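Local coordinates for protein probable 2-phosphosulfolactate phosphatase (Clostridium acetobutylicum, PDB 1VR0) that probably hydrolyses (2R)-O-phospho-3-sulfolactate to (2R)-3-sulfolactate and phosphate, using magnesium as cofactor, at residues 92-96 with 97-101; 214-217 with 218-221; 112-115 with 116-120. One frame throughout, in Å; residues are numbered along the deposited sequence.

In the fold
All three contacts are local, each made within one continuous run of chain, and each supplies residues to the pocket that holds (2R)-3-sulfolactic acid. Contact 1 gives N95, contact 2 gives R216 and L220, and contact 3 gives T115 and N116. Contacts 1 and 3 touch: N95 OD1 lies 3.4 Å from M112 CE and 3.7 Å from T114 CG2. Contact 2 touches neither, its nearest atoms lying about 8 Å from each of them. The centres of the contacts are 15 to 18 Å apart. The magnesium ion lies nearest to contact 3, about 4 Å from the side chain of N116, against about 9 Å for N95 and about 8 Å for I217.

Contact 1: residues 92-96 with 97-101; sequences DFSNS and PMEYT. With 3SL ((2R)-3-sulfolactic acid), chain E.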
ATOM      1  N   ASP A  92     -20.894  -3.632 -27.261  1.00 39.17           N
ATOM      2  CA  ASP A  92     -20.752  -4.816 -28.102  1.00 39.09           C
ATOM      3  C   ASP A  92     -20.260  -5.999 -27.282  1.00 39.60           C
ATOM      4  O   ASP A  92     -20.738  -7.122 -27.450  1.00 39.38           O
ATOM      5  CB  ASP A  92     -19.801  -4.513 -29.268  1.00 38.57           C
ATOM      6  CG  ASP A  92     -20.329  -3.416 -30.167  1.00 37.55           C
ATOM      7  OD1 ASP A  92     -21.481  -3.542 -30.614  1.00 38.62           O
ATOM      8  OD2 ASP A  92     -19.632  -2.414 -30.411  1.00 34.04           O
ATOM      9  N   PHE A  93     -19.311  -5.736 -26.390  1.00 39.81           N
ATOM     10  CA  PHE A  93     -18.735  -6.766 -25.571  1.00 40.17           C
ATOM     11  C   PHE A  93     -18.600  -6.304 -24.146  1.00 40.29           C
ATOM     12  O   PHE A  93     -18.787  -5.129 -23.809  1.00 40.27           O
ATOM     13  CB  PHE A  93     -17.381  -7.194 -26.146  1.00 41.04           C
ATOM     14  CG  PHE A  93     -17.487  -7.691 -27.536  1.00 42.13           C
ATOM     15  CD1 PHE A  93     -18.148  -8.910 -27.796  1.00 44.20           C
ATOM     16  CD2 PHE A  93     -17.028  -6.931 -28.597  1.00 42.99           C
ATOM     17  CE1 PHE A  93     -18.335  -9.389 -29.118  1.00 42.56           C
ATOM     18  CE2 PHE A  93     -17.206  -7.383 -29.913  1.00 44.29           C
ATOM     19  CZ  PHE A  93     -17.873  -8.636 -30.168  1.00 42.77           C
ATOM     20  N   SER A  94     -18.273  -7.270 -23.307  1.00 40.24           N
ATOM     21  CA  SER A  94     -18.178  -7.076 -21.882  1.00 39.93           C
ATOM     22  C   SER A  94     -16.704  -6.973 -21.584  1.00 39.62           C
ATOM     23  O   SER A  94     -15.978  -6.438 -22.414  1.00 39.49           O
ATOM     24  CB  SER A  94     -18.910  -8.234 -21.204  1.00 39.62           C
ATOM     25  OG  SER A  94     -18.366  -8.537 -19.968  1.00 40.91           O
ATOM     26  N   ASN A  95     -16.262  -7.429 -20.414  1.00 39.71           N
ATOM     27  CA  ASN A  95     -14.846  -7.339 -20.040  1.00 40.15           C
ATOM     28  C   ASN A  95     -14.197  -8.719 -19.805  1.00 39.94           C
ATOM     29  O   ASN A  95     -13.247  -8.862 -19.046  1.00 39.61           O
ATOM     30  CB  ASN A  95     -14.651  -6.397 -18.835  1.00 40.27           C
ATOM     31  CG  ASN A  95     -13.298  -5.771 -18.839  1.00 40.99           C
ATOM     32  OD1 ASN A  95     -12.881  -5.247 -19.861  1.00 47.25           O
ATOM     33  ND2 ASN A  95     -12.571  -5.864 -17.743  1.00 40.39           N
ATOM     34  N   SER A  96     -14.710  -9.714 -20.516  1.00 40.13           N
ATOM     35  CA  SER A  96     -14.129 -11.047 -20.520  1.00 40.03           C
ATOM     36  C   SER A  96     -13.119 -11.132 -21.630  1.00 40.13           C
ATOM     37  O   SER A  96     -13.465 -10.886 -22.756  1.00 39.92           O
ATOM     38  CB  SER A  96     -15.194 -12.096 -20.787  1.00 39.33           C
ATOM     39  OG  SER A  96     -14.546 -13.305 -21.082  1.00 37.67           O
ATOM     40  N   PRO A  97     -11.874 -11.499 -21.323  1.00 40.90           N
ATOM     41  CA  PRO A  97     -10.891 -11.686 -22.390  1.00 41.80           C
ATOM     42  C   PRO A  97     -11.276 -12.688 -23.481  1.00 42.38           C
ATOM     43  O   PRO A  97     -10.863 -12.480 -24.627  1.00 42.61           O
ATOM     44  CB  PRO A  97      -9.632 -12.162 -21.645  1.00 41.36           C
ATOM     45  CG  PRO A  97      -9.785 -11.708 -20.304  1.00 40.87           C
ATOM     46  CD  PRO A  97     -11.277 -11.726 -20.003  1.00 40.70           C
HETATM   47  N   MSE A  98     -12.077 -13.716 -23.172  1.00 43.17           N
HETATM   48  CA  MSE A  98     -12.455 -14.724 -24.187  1.00 44.32           C
HETATM   49  C   MSE A  98     -13.286 -14.229 -25.317  1.00 43.52           C
HETATM   50  O   MSE A  98     -13.297 -14.851 -26.366  1.00 43.46           O
HETATM   51  CB  MSE A  98     -13.217 -15.906 -23.607  1.00 46.20           C
HETATM   52  CG  MSE A  98     -12.283 -17.042 -23.276  1.00 53.69           C
HETATM   53 SE   MSE A  98     -11.378 -16.555 -21.617  1.00 73.95          SE
HETATM   54  CE  MSE A  98     -12.898 -17.331 -20.401  1.00 68.70           C
ATOM     55  N   GLU A  99     -14.025 -13.154 -25.105  1.00 42.93           N
ATOM     56  CA  GLU A  99     -14.897 -12.673 -26.148  1.00 42.99           C
ATOM     57  C   GLU A  99     -14.167 -11.819 -27.195  1.00 41.98           C
ATOM     58  O   GLU A  99     -14.720 -11.566 -28.267  1.00 42.47           O
ATOM     59  CB  GLU A  99     -16.173 -12.040 -25.563  1.00 43.19           C
ATOM     60  CG  GLU A  99     -16.075 -10.718 -24.844  1.00 44.57           C
ATOM     61  CD  GLU A  99     -17.268 -10.495 -23.875  1.00 44.77           C
ATOM     62  OE1 GLU A  99     -18.443 -10.669 -24.256  1.00 45.56           O
ATOM     63  OE2 GLU A  99     -17.020 -10.140 -22.702  1.00 51.55           O
ATOM     64  N   TYR A 100     -12.898 -11.488 -26.929  1.00 40.94           N
ATOM     65  CA  TYR A 100     -12.068 -10.722 -27.856  1.00 40.00           C
ATOM     66  C   TYR A 100     -11.183 -11.629 -28.679  1.00 39.50           C
ATOM     67  O   TYR A 100      -9.949 -11.486 -28.695  1.00 38.83           O
ATOM     68  CB  TYR A 100     -11.242  -9.669 -27.105  1.00 39.92           C
ATOM     69  CG  TYR A 100     -12.120  -8.696 -26.378  1.00 39.97           C
ATOM     70  CD1 TYR A 100     -12.577  -7.552 -27.019  1.00 39.64           C
ATOM     71  CD2 TYR A 100     -12.540  -8.937 -25.055  1.00 38.63           C
ATOM     72  CE1 TYR A 100     -13.411  -6.641 -26.364  1.00 40.36           C
ATOM     73  CE2 TYR A 100     -13.379  -8.042 -24.402  1.00 38.86           C
ATOM     74  CZ  TYR A 100     -13.810  -6.889 -25.070  1.00 40.05           C
ATOM     75  OH  TYR A 100     -14.665  -5.980 -24.489  1.00 39.72           O
ATOM     76  N   THR A 101     -11.837 -12.547 -29.378  1.00 39.48           N
ATOM     77  CA  THR A 101     -11.176 -13.448 -30.318  1.00 39.38           C
ATOM     78  C   THR A 101     -10.699 -12.697 -31.546  1.00 39.93           C
ATOM     79  O   THR A 101     -11.208 -11.620 -31.858  1.00 40.00           O
ATOM     80  CB  THR A 101     -12.136 -14.575 -30.817  1.00 39.12           C
ATOM     81  OG1 THR A 101     -13.184 -14.024 -31.641  1.00 39.14           O
ATOM     82  CG2 THR A 101     -12.727 -15.321 -29.685  1.00 37.76           C
TER
HETATM   83  O11 3SL E 300     -15.926  -4.787 -10.122  1.00 73.89           O
HETATM   84  C1  3SL E 300     -15.770  -5.703 -10.954  1.00 73.32           C
HETATM   85  O12 3SL E 300     -16.190  -6.881 -10.823  1.00 73.24           O
HETATM   86  C2  3SL E 300     -15.027  -5.343 -12.185  1.00 73.16           C
HETATM   87  O2  3SL E 300     -13.951  -4.496 -11.790  1.00 70.38           O
HETATM   88  C3  3SL E 300     -14.574  -6.631 -12.843  1.00 75.28           C
HETATM   89  S   3SL E 300     -13.519  -6.349 -14.094  1.00 78.91           S
HETATM   90  O3S 3SL E 300     -14.237  -6.433 -15.378  1.00 79.24           O
HETATM   91  O1S 3SL E 300     -12.629  -5.154 -13.899  1.00 77.80           O
HETATM   92  O2S 3SL E 300     -12.638  -7.519 -14.186  1.00 82.36           O
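E99 OE2 reaches back to the backbone of S94 and S96. S96 N donates to E99 OE2 at 3.2 Å, with an N-H...O angle of 152°, and the bond uses the anti lone pair of the carboxylate oxygen. A second bond to E99 OE2, from S94 N, is weak. E99 CG sits between its own backbone N and carbonyl carbon (chi1 71°), and the chain beyond it is extended. This returns the carboxylate to the backbone of 94-96.

Within the loop from strand 77-81 to helix 102-105, the chain makes a 3-10 turn at 97-99. S96 OG accepts a bond from M98 N at 3.3 Å and is also bonded to D225 of helix 223-229. A weak bond from E99 N to S96 O adds to the turn.

Y100 OH donates to S94 O, which lies at the ring edge, in plane. S96 O is also near the ring plane, 3.2 Å from Y100 CD2. F93 turns its edge toward the face of Y100, with centroids 5.7 Å apart and planes at 61°. F93 CB packs on Y100 CZ.

N95 directs its amide to the ligand instead. Its ND2 donates to O3S of the sulfolactate at 2.9 Å, and R41 is a further hydrogen-bonding partner of the ligand.

Contact 2: residues 214-217 with 218-221; sequences YKRI and MELG
R216 and E219, one helical turn apart, form a salt bridge at the C-terminal end of helix 212-219. The helix closes in a Schellman motif at G221, whose phi is positive.

The backbone bonds are regular up to this end. M218 N bonds to Y214 O and E219 N to K215 O, both at 2.9 Å. L220 N follows with R216 O, and adds a weak bond to I217 O. G221 N turns back to M218 O.

The charged pair lies on the surface. R216 NH1 donates to E219 OE2 at 2.9 Å, a weak bond, with an angle of 146°. The carboxylate oxygen sits at the edge of the guanidinium, in its plane, but the two flat groups are nearly perpendicular, at 87°. OE2 makes the bond. R216 NH2 also bonds to K84 O. Both R216 and L220 touch the bound sulfolactate, and this helix end forms part of the pocket wall.

Apolar packing covers one guanidinium face. L220 CD2 lies over it, offset toward the rim, 3.8 Å from R216 NH2. R216 CG is anti to the backbone N (chi1 -179°), and a bend at chi2 carries the guanidinium across L220.

Aromatic contacts lie further back along the helix. M218 CG stands over one face of the Y214 ring in a CH-pi contact, 3.9 Å from the centroid. The selenium makes an oblique Met-aromatic contact, and F226 meets Y214 in an edge-to-face pair. With bends at chi2 and chi3 of M218, its methyl, CE, packs on I217 CG2 and also lies 3.8 Å from Y214 CE1.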
ATOM      1  N   TYR A 214     -12.013 -11.309  -5.664  1.00 39.59           N
ATOM      2  CA  TYR A 214     -12.282 -12.673  -6.084  1.00 39.34           C
ATOM      3  C   TYR A 214     -13.712 -13.103  -5.788  1.00 39.54           C
ATOM      4  O   TYR A 214     -14.309 -13.821  -6.582  1.00 39.74           O
ATOM      5  CB  TYR A 214     -11.356 -13.634  -5.362  1.00 39.38           C
ATOM      6  CG  TYR A 214     -11.507 -15.059  -5.807  1.00 38.07           C
ATOM      7  CD1 TYR A 214     -11.065 -15.458  -7.043  1.00 37.66           C
ATOM      8  CD2 TYR A 214     -12.096 -15.999  -4.989  1.00 38.16           C
ATOM      9  CE1 TYR A 214     -11.199 -16.777  -7.463  1.00 38.70           C
ATOM     10  CE2 TYR A 214     -12.235 -17.326  -5.391  1.00 38.94           C
ATOM     11  CZ  TYR A 214     -11.791 -17.701  -6.638  1.00 38.33           C
ATOM     12  OH  TYR A 214     -11.893 -19.008  -7.038  1.00 38.73           O
ATOM     13  N   LYS A 215     -14.265 -12.696  -4.650  1.00 39.57           N
ATOM     14  CA  LYS A 215     -15.646 -13.100  -4.345  1.00 40.48           C
ATOM     15  C   LYS A 215     -16.558 -12.475  -5.382  1.00 39.61           C
ATOM     16  O   LYS A 215     -17.550 -13.078  -5.774  1.00 39.46           O
ATOM     17  CB  LYS A 215     -16.153 -12.753  -2.925  1.00 40.66           C
ATOM     18  CG  LYS A 215     -15.186 -13.108  -1.778  1.00 43.55           C
ATOM     19  CD  LYS A 215     -15.866 -12.975  -0.379  1.00 44.39           C
ATOM     20  CE  LYS A 215     -14.856 -12.559   0.767  1.00 46.53           C
ATOM     21  NZ  LYS A 215     -15.541 -12.556   2.158  1.00 47.36           N
ATOM     22  N   ARG A 216     -16.221 -11.268  -5.823  1.00 39.25           N
ATOM     23  CA  ARG A 216     -17.034 -10.588  -6.828  1.00 39.28           C
ATOM     24  C   ARG A 216     -17.007 -11.324  -8.183  1.00 39.55           C
ATOM     25  O   ARG A 216     -18.062 -11.556  -8.825  1.00 39.22           O
ATOM     26  CB  ARG A 216     -16.562  -9.143  -7.019  1.00 38.88           C
ATOM     27  CG  ARG A 216     -17.371  -8.347  -8.024  1.00 37.76           C
ATOM     28  CD  ARG A 216     -18.827  -8.360  -7.701  1.00 36.38           C
ATOM     29  NE  ARG A 216     -19.635  -7.661  -8.696  1.00 36.51           N
ATOM     30  CZ  ARG A 216     -20.967  -7.748  -8.775  1.00 37.03           C
ATOM     31  NH1 ARG A 216     -21.661  -8.490  -7.916  1.00 35.80           N
ATOM     32  NH2 ARG A 216     -21.620  -7.079  -9.702  1.00 36.34           N
ATOM     33  N   ILE A 217     -15.796 -11.686  -8.588  1.00 39.40           N
ATOM     34  CA  ILE A 217     -15.569 -12.441  -9.800  1.00 40.02           C
ATOM     35  C   ILE A 217     -16.350 -13.773  -9.749  1.00 40.32           C
ATOM     36  O   ILE A 217     -16.930 -14.213 -10.746  1.00 40.31           O
ATOM     37  CB  ILE A 217     -14.032 -12.669  -9.989  1.00 40.62           C
ATOM     38  CG1 ILE A 217     -13.283 -11.340 -10.264  1.00 39.96           C
ATOM     39  CG2 ILE A 217     -13.701 -13.703 -11.074  1.00 40.99           C
ATOM     40  CD1 ILE A 217     -13.779 -10.542 -11.399  1.00 40.03           C
HETATM   41  N   MSE A 218     -16.396 -14.395  -8.576  1.00 40.77           N
HETATM   42  CA  MSE A 218     -17.109 -15.638  -8.434  1.00 40.76           C
HETATM   43  C   MSE A 218     -18.593 -15.428  -8.492  1.00 40.75           C
HETATM   44  O   MSE A 218     -19.291 -16.244  -9.100  1.00 41.37           O
HETATM   45  CB  MSE A 218     -16.717 -16.372  -7.168  1.00 41.14           C
HETATM   46  CG  MSE A 218     -15.324 -17.012  -7.202  1.00 43.22           C
HETATM   47 SE   MSE A 218     -14.846 -18.045  -8.863  1.00 47.80          SE
HETATM   48  CE  MSE A 218     -14.101 -16.696  -9.970  1.00 46.87           C
ATOM     49  N   GLU A 219     -19.122 -14.373  -7.877  1.00 40.32           N
ATOM     50  CA  GLU A 219     -20.565 -14.245  -7.872  1.00 40.34           C
ATOM     51  C   GLU A 219     -21.060 -13.795  -9.240  1.00 39.37           C
ATOM     52  O   GLU A 219     -22.227 -13.904  -9.522  1.00 39.48           O
ATOM     53  CB  GLU A 219     -21.097 -13.376  -6.728  1.00 40.53           C
ATOM     54  CG  GLU A 219     -20.850 -11.880  -6.820  1.00 42.84           C
ATOM     55  CD  GLU A 219     -21.815 -11.026  -5.933  1.00 43.03           C
ATOM     56  OE1 GLU A 219     -23.022 -11.372  -5.812  1.00 45.03           O
ATOM     57  OE2 GLU A 219     -21.359  -9.967  -5.403  1.00 46.00           O
ATOM     58  N   LEU A 220     -20.164 -13.340 -10.112  1.00 38.65           N
ATOM     59  CA  LEU A 220     -20.523 -13.080 -11.501  1.00 37.95           C
ATOM     60  C   LEU A 220     -20.357 -14.313 -12.414  1.00 37.86           C
ATOM     61  O   LEU A 220     -20.587 -14.215 -13.605  1.00 36.81           O
ATOM     62  CB  LEU A 220     -19.686 -11.919 -12.055  1.00 37.98           C
ATOM     63  CG  LEU A 220     -19.995 -10.513 -11.539  1.00 37.35           C
ATOM     64  CD1 LEU A 220     -18.951  -9.525 -11.998  1.00 35.25           C
ATOM     65  CD2 LEU A 220     -21.384 -10.062 -11.968  1.00 36.25           C
ATOM     66  N   GLY A 221     -19.948 -15.457 -11.857  1.00 38.10           N
ATOM     67  CA  GLY A 221     -19.770 -16.707 -12.616  1.00 38.00           C
ATOM     68  C   GLY A 221     -18.587 -16.693 -13.574  1.00 38.20           C
ATOM     69  O   GLY A 221     -18.604 -17.350 -14.612  1.00 38.00           O
TER

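Contact 3: residues 112-115 with 116-120; sequences MTTT and NGTRA
T114 and T118 exchange a reciprocal pair of hydrogen bonds where strand 109-113 passes into helix 117-123, a strand-loop-helix junction at the ligand pocket. T114 N donates to T118 OG1 at 3.0 Å, nearly straight at 168°. T118 N returns a bond to T114 OG1 at 3.2 Å. Both hydroxyls lie between their own backbone N and carbonyl carbon, with chi1 of 71° in T114 and 64° in T118. Each is thus turned toward the other residue's N-H. T118 OG1 is also weakly bonded to V60 O. The methyl of T118 lies against T114, with T118 CG2 3.4 Å from T114 OG1. Water 1 joins T114 OG1 to N116 N, accepting from the latter at 2.8 Å.

T115 and N116 point the same way, side by side, and both touch the sulfolactate. T115 OG1 is held by E82 and, weakly, by K84 N. N116 OD1 is bonded to Y160 N. N116 is at the N-cap position, but its side chain makes no capping bond. R119 is salt-bridged to D22. R119 CD lies 3.1 Å from T115 O, which is near the guanidinium plane.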
HETATM    1  N   MSE A 112     -12.956   1.277 -24.859  1.00 43.68           N
HETATM    2  CA  MSE A 112     -13.379   0.727 -23.582  1.00 46.81           C
HETATM    3  C   MSE A 112     -13.284   1.632 -22.383  1.00 44.74           C
HETATM    4  O   MSE A 112     -12.443   2.528 -22.306  1.00 44.95           O
HETATM    5  CB  MSE A 112     -12.666  -0.586 -23.258  1.00 46.79           C
HETATM    6  CG  MSE A 112     -11.192  -0.650 -23.501  1.00 50.68           C
HETATM    7 SE   MSE A 112     -10.340  -2.332 -22.731  1.00 59.32          SE
HETATM    8  CE  MSE A 112     -12.012  -3.629 -22.685  1.00 60.76           C
ATOM      9  N   THR A 113     -14.183   1.359 -21.449  1.00 43.73           N
ATOM     10  CA  THR A 113     -14.213   2.021 -20.180  1.00 43.13           C
ATOM     11  C   THR A 113     -14.496   0.948 -19.142  1.00 42.73           C
ATOM     12  O   THR A 113     -15.376   0.101 -19.338  1.00 42.41           O
ATOM     13  CB  THR A 113     -15.264   3.143 -20.157  1.00 43.13           C
ATOM     14  OG1 THR A 113     -15.238   3.768 -18.878  1.00 43.90           O
ATOM     15  CG2 THR A 113     -16.678   2.646 -20.457  1.00 43.06           C
ATOM     16  N   THR A 114     -13.717   0.955 -18.063  1.00 42.58           N
ATOM     17  CA  THR A 114     -13.866  -0.026 -16.990  1.00 42.54           C
ATOM     18  C   THR A 114     -13.826   0.619 -15.616  1.00 42.61           C
ATOM     19  O   THR A 114     -13.530   1.816 -15.468  1.00 43.03           O
ATOM     20  CB  THR A 114     -12.801  -1.178 -17.054  1.00 42.59           C
ATOM     21  OG1 THR A 114     -11.499  -0.701 -16.707  1.00 43.36           O
ATOM     22  CG2 THR A 114     -12.737  -1.819 -18.410  1.00 42.85           C
ATOM     23  N   THR A 115     -14.154  -0.193 -14.616  1.00 42.95           N
ATOM     24  CA  THR A 115     -14.287   0.254 -13.237  1.00 43.26           C
ATOM     25  C   THR A 115     -12.929   0.752 -12.662  1.00 43.49           C
ATOM     26  O   THR A 115     -12.887   1.825 -12.084  1.00 43.31           O
ATOM     27  CB  THR A 115     -14.935  -0.886 -12.358  1.00 43.58           C
ATOM     28  OG1 THR A 115     -16.328  -1.085 -12.705  1.00 41.58           O
ATOM     29  CG2 THR A 115     -14.838  -0.552 -10.865  1.00 44.08           C
ATOM     30  N   ASN A 116     -11.842   0.008 -12.913  1.00 43.64           N
ATOM     31  CA  ASN A 116     -10.512   0.267 -12.330  1.00 43.52           C
ATOM     32  C   ASN A 116      -9.361   0.523 -13.340  1.00 44.08           C
ATOM     33  O   ASN A 116      -8.722   1.609 -13.336  1.00 44.45           O
ATOM     34  CB  ASN A 116     -10.161  -0.925 -11.458  1.00 43.51           C
ATOM     35  CG  ASN A 116     -11.223  -1.177 -10.415  1.00 43.38           C
ATOM     36  OD1 ASN A 116     -11.661  -0.237  -9.737  1.00 42.82           O
ATOM     37  ND2 ASN A 116     -11.687  -2.426 -10.312  1.00 40.86           N
ATOM     38  N   GLY A 117      -9.104  -0.464 -14.206  1.00 44.00           N
ATOM     39  CA  GLY A 117      -8.011  -0.400 -15.178  1.00 44.11           C
ATOM     40  C   GLY A 117      -7.888   0.883 -15.990  1.00 44.91           C
ATOM     41  O   GLY A 117      -6.800   1.463 -16.073  1.00 45.13           O
ATOM     42  N   THR A 118      -9.000   1.353 -16.566  1.00 45.28           N
ATOM     43  CA  THR A 118      -8.979   2.525 -17.447  1.00 45.55           C
ATOM     44  C   THR A 118      -8.633   3.825 -16.710  1.00 45.76           C
ATOM     45  O   THR A 118      -7.961   4.696 -17.278  1.00 46.26           O
ATOM     46  CB  THR A 118     -10.322   2.645 -18.293  1.00 45.96           C
ATOM     47  OG1 THR A 118     -11.497   2.856 -17.464  1.00 45.67           O
ATOM     48  CG2 THR A 118     -10.488   1.399 -19.170  1.00 46.32           C
ATOM     49  N   ARG A 119      -9.059   3.925 -15.444  1.00 45.71           N
ATOM     50  CA  ARG A 119      -8.686   5.041 -14.541  1.00 45.92           C
ATOM     51  C   ARG A 119      -7.152   5.073 -14.252  1.00 44.85           C
ATOM     52  O   ARG A 119      -6.506   6.128 -14.274  1.00 44.70           O
ATOM     53  CB  ARG A 119      -9.466   4.907 -13.218  1.00 45.48           C
ATOM     54  CG  ARG A 119     -11.032   4.864 -13.398  1.00 48.65           C
ATOM     55  CD  ARG A 119     -11.835   4.698 -12.040  1.00 48.93           C
ATOM     56  NE  ARG A 119     -11.169   5.379 -10.913  1.00 50.84           N
ATOM     57  CZ  ARG A 119     -10.768   4.819  -9.766  1.00 51.94           C
ATOM     58  NH1 ARG A 119     -10.983   3.530  -9.450  1.00 53.53           N
ATOM     59  NH2 ARG A 119     -10.154   5.583  -8.886  1.00 51.99           N
ATOM     60  N   ALA A 120      -6.598   3.900 -13.951  1.00 43.77           N
ATOM     61  CA  ALA A 120      -5.171   3.768 -13.687  1.00 43.60           C
ATOM     62  C   ALA A 120      -4.316   4.172 -14.925  1.00 43.61           C
ATOM     63  O   ALA A 120      -3.228   4.774 -14.795  1.00 42.93           O
ATOM     64  CB  ALA A 120      -4.848   2.339 -13.276  1.00 42.82           C
TER
HETATM   65  O   HOH W   1     -11.759  -2.367 -14.321  1.00 31.64           O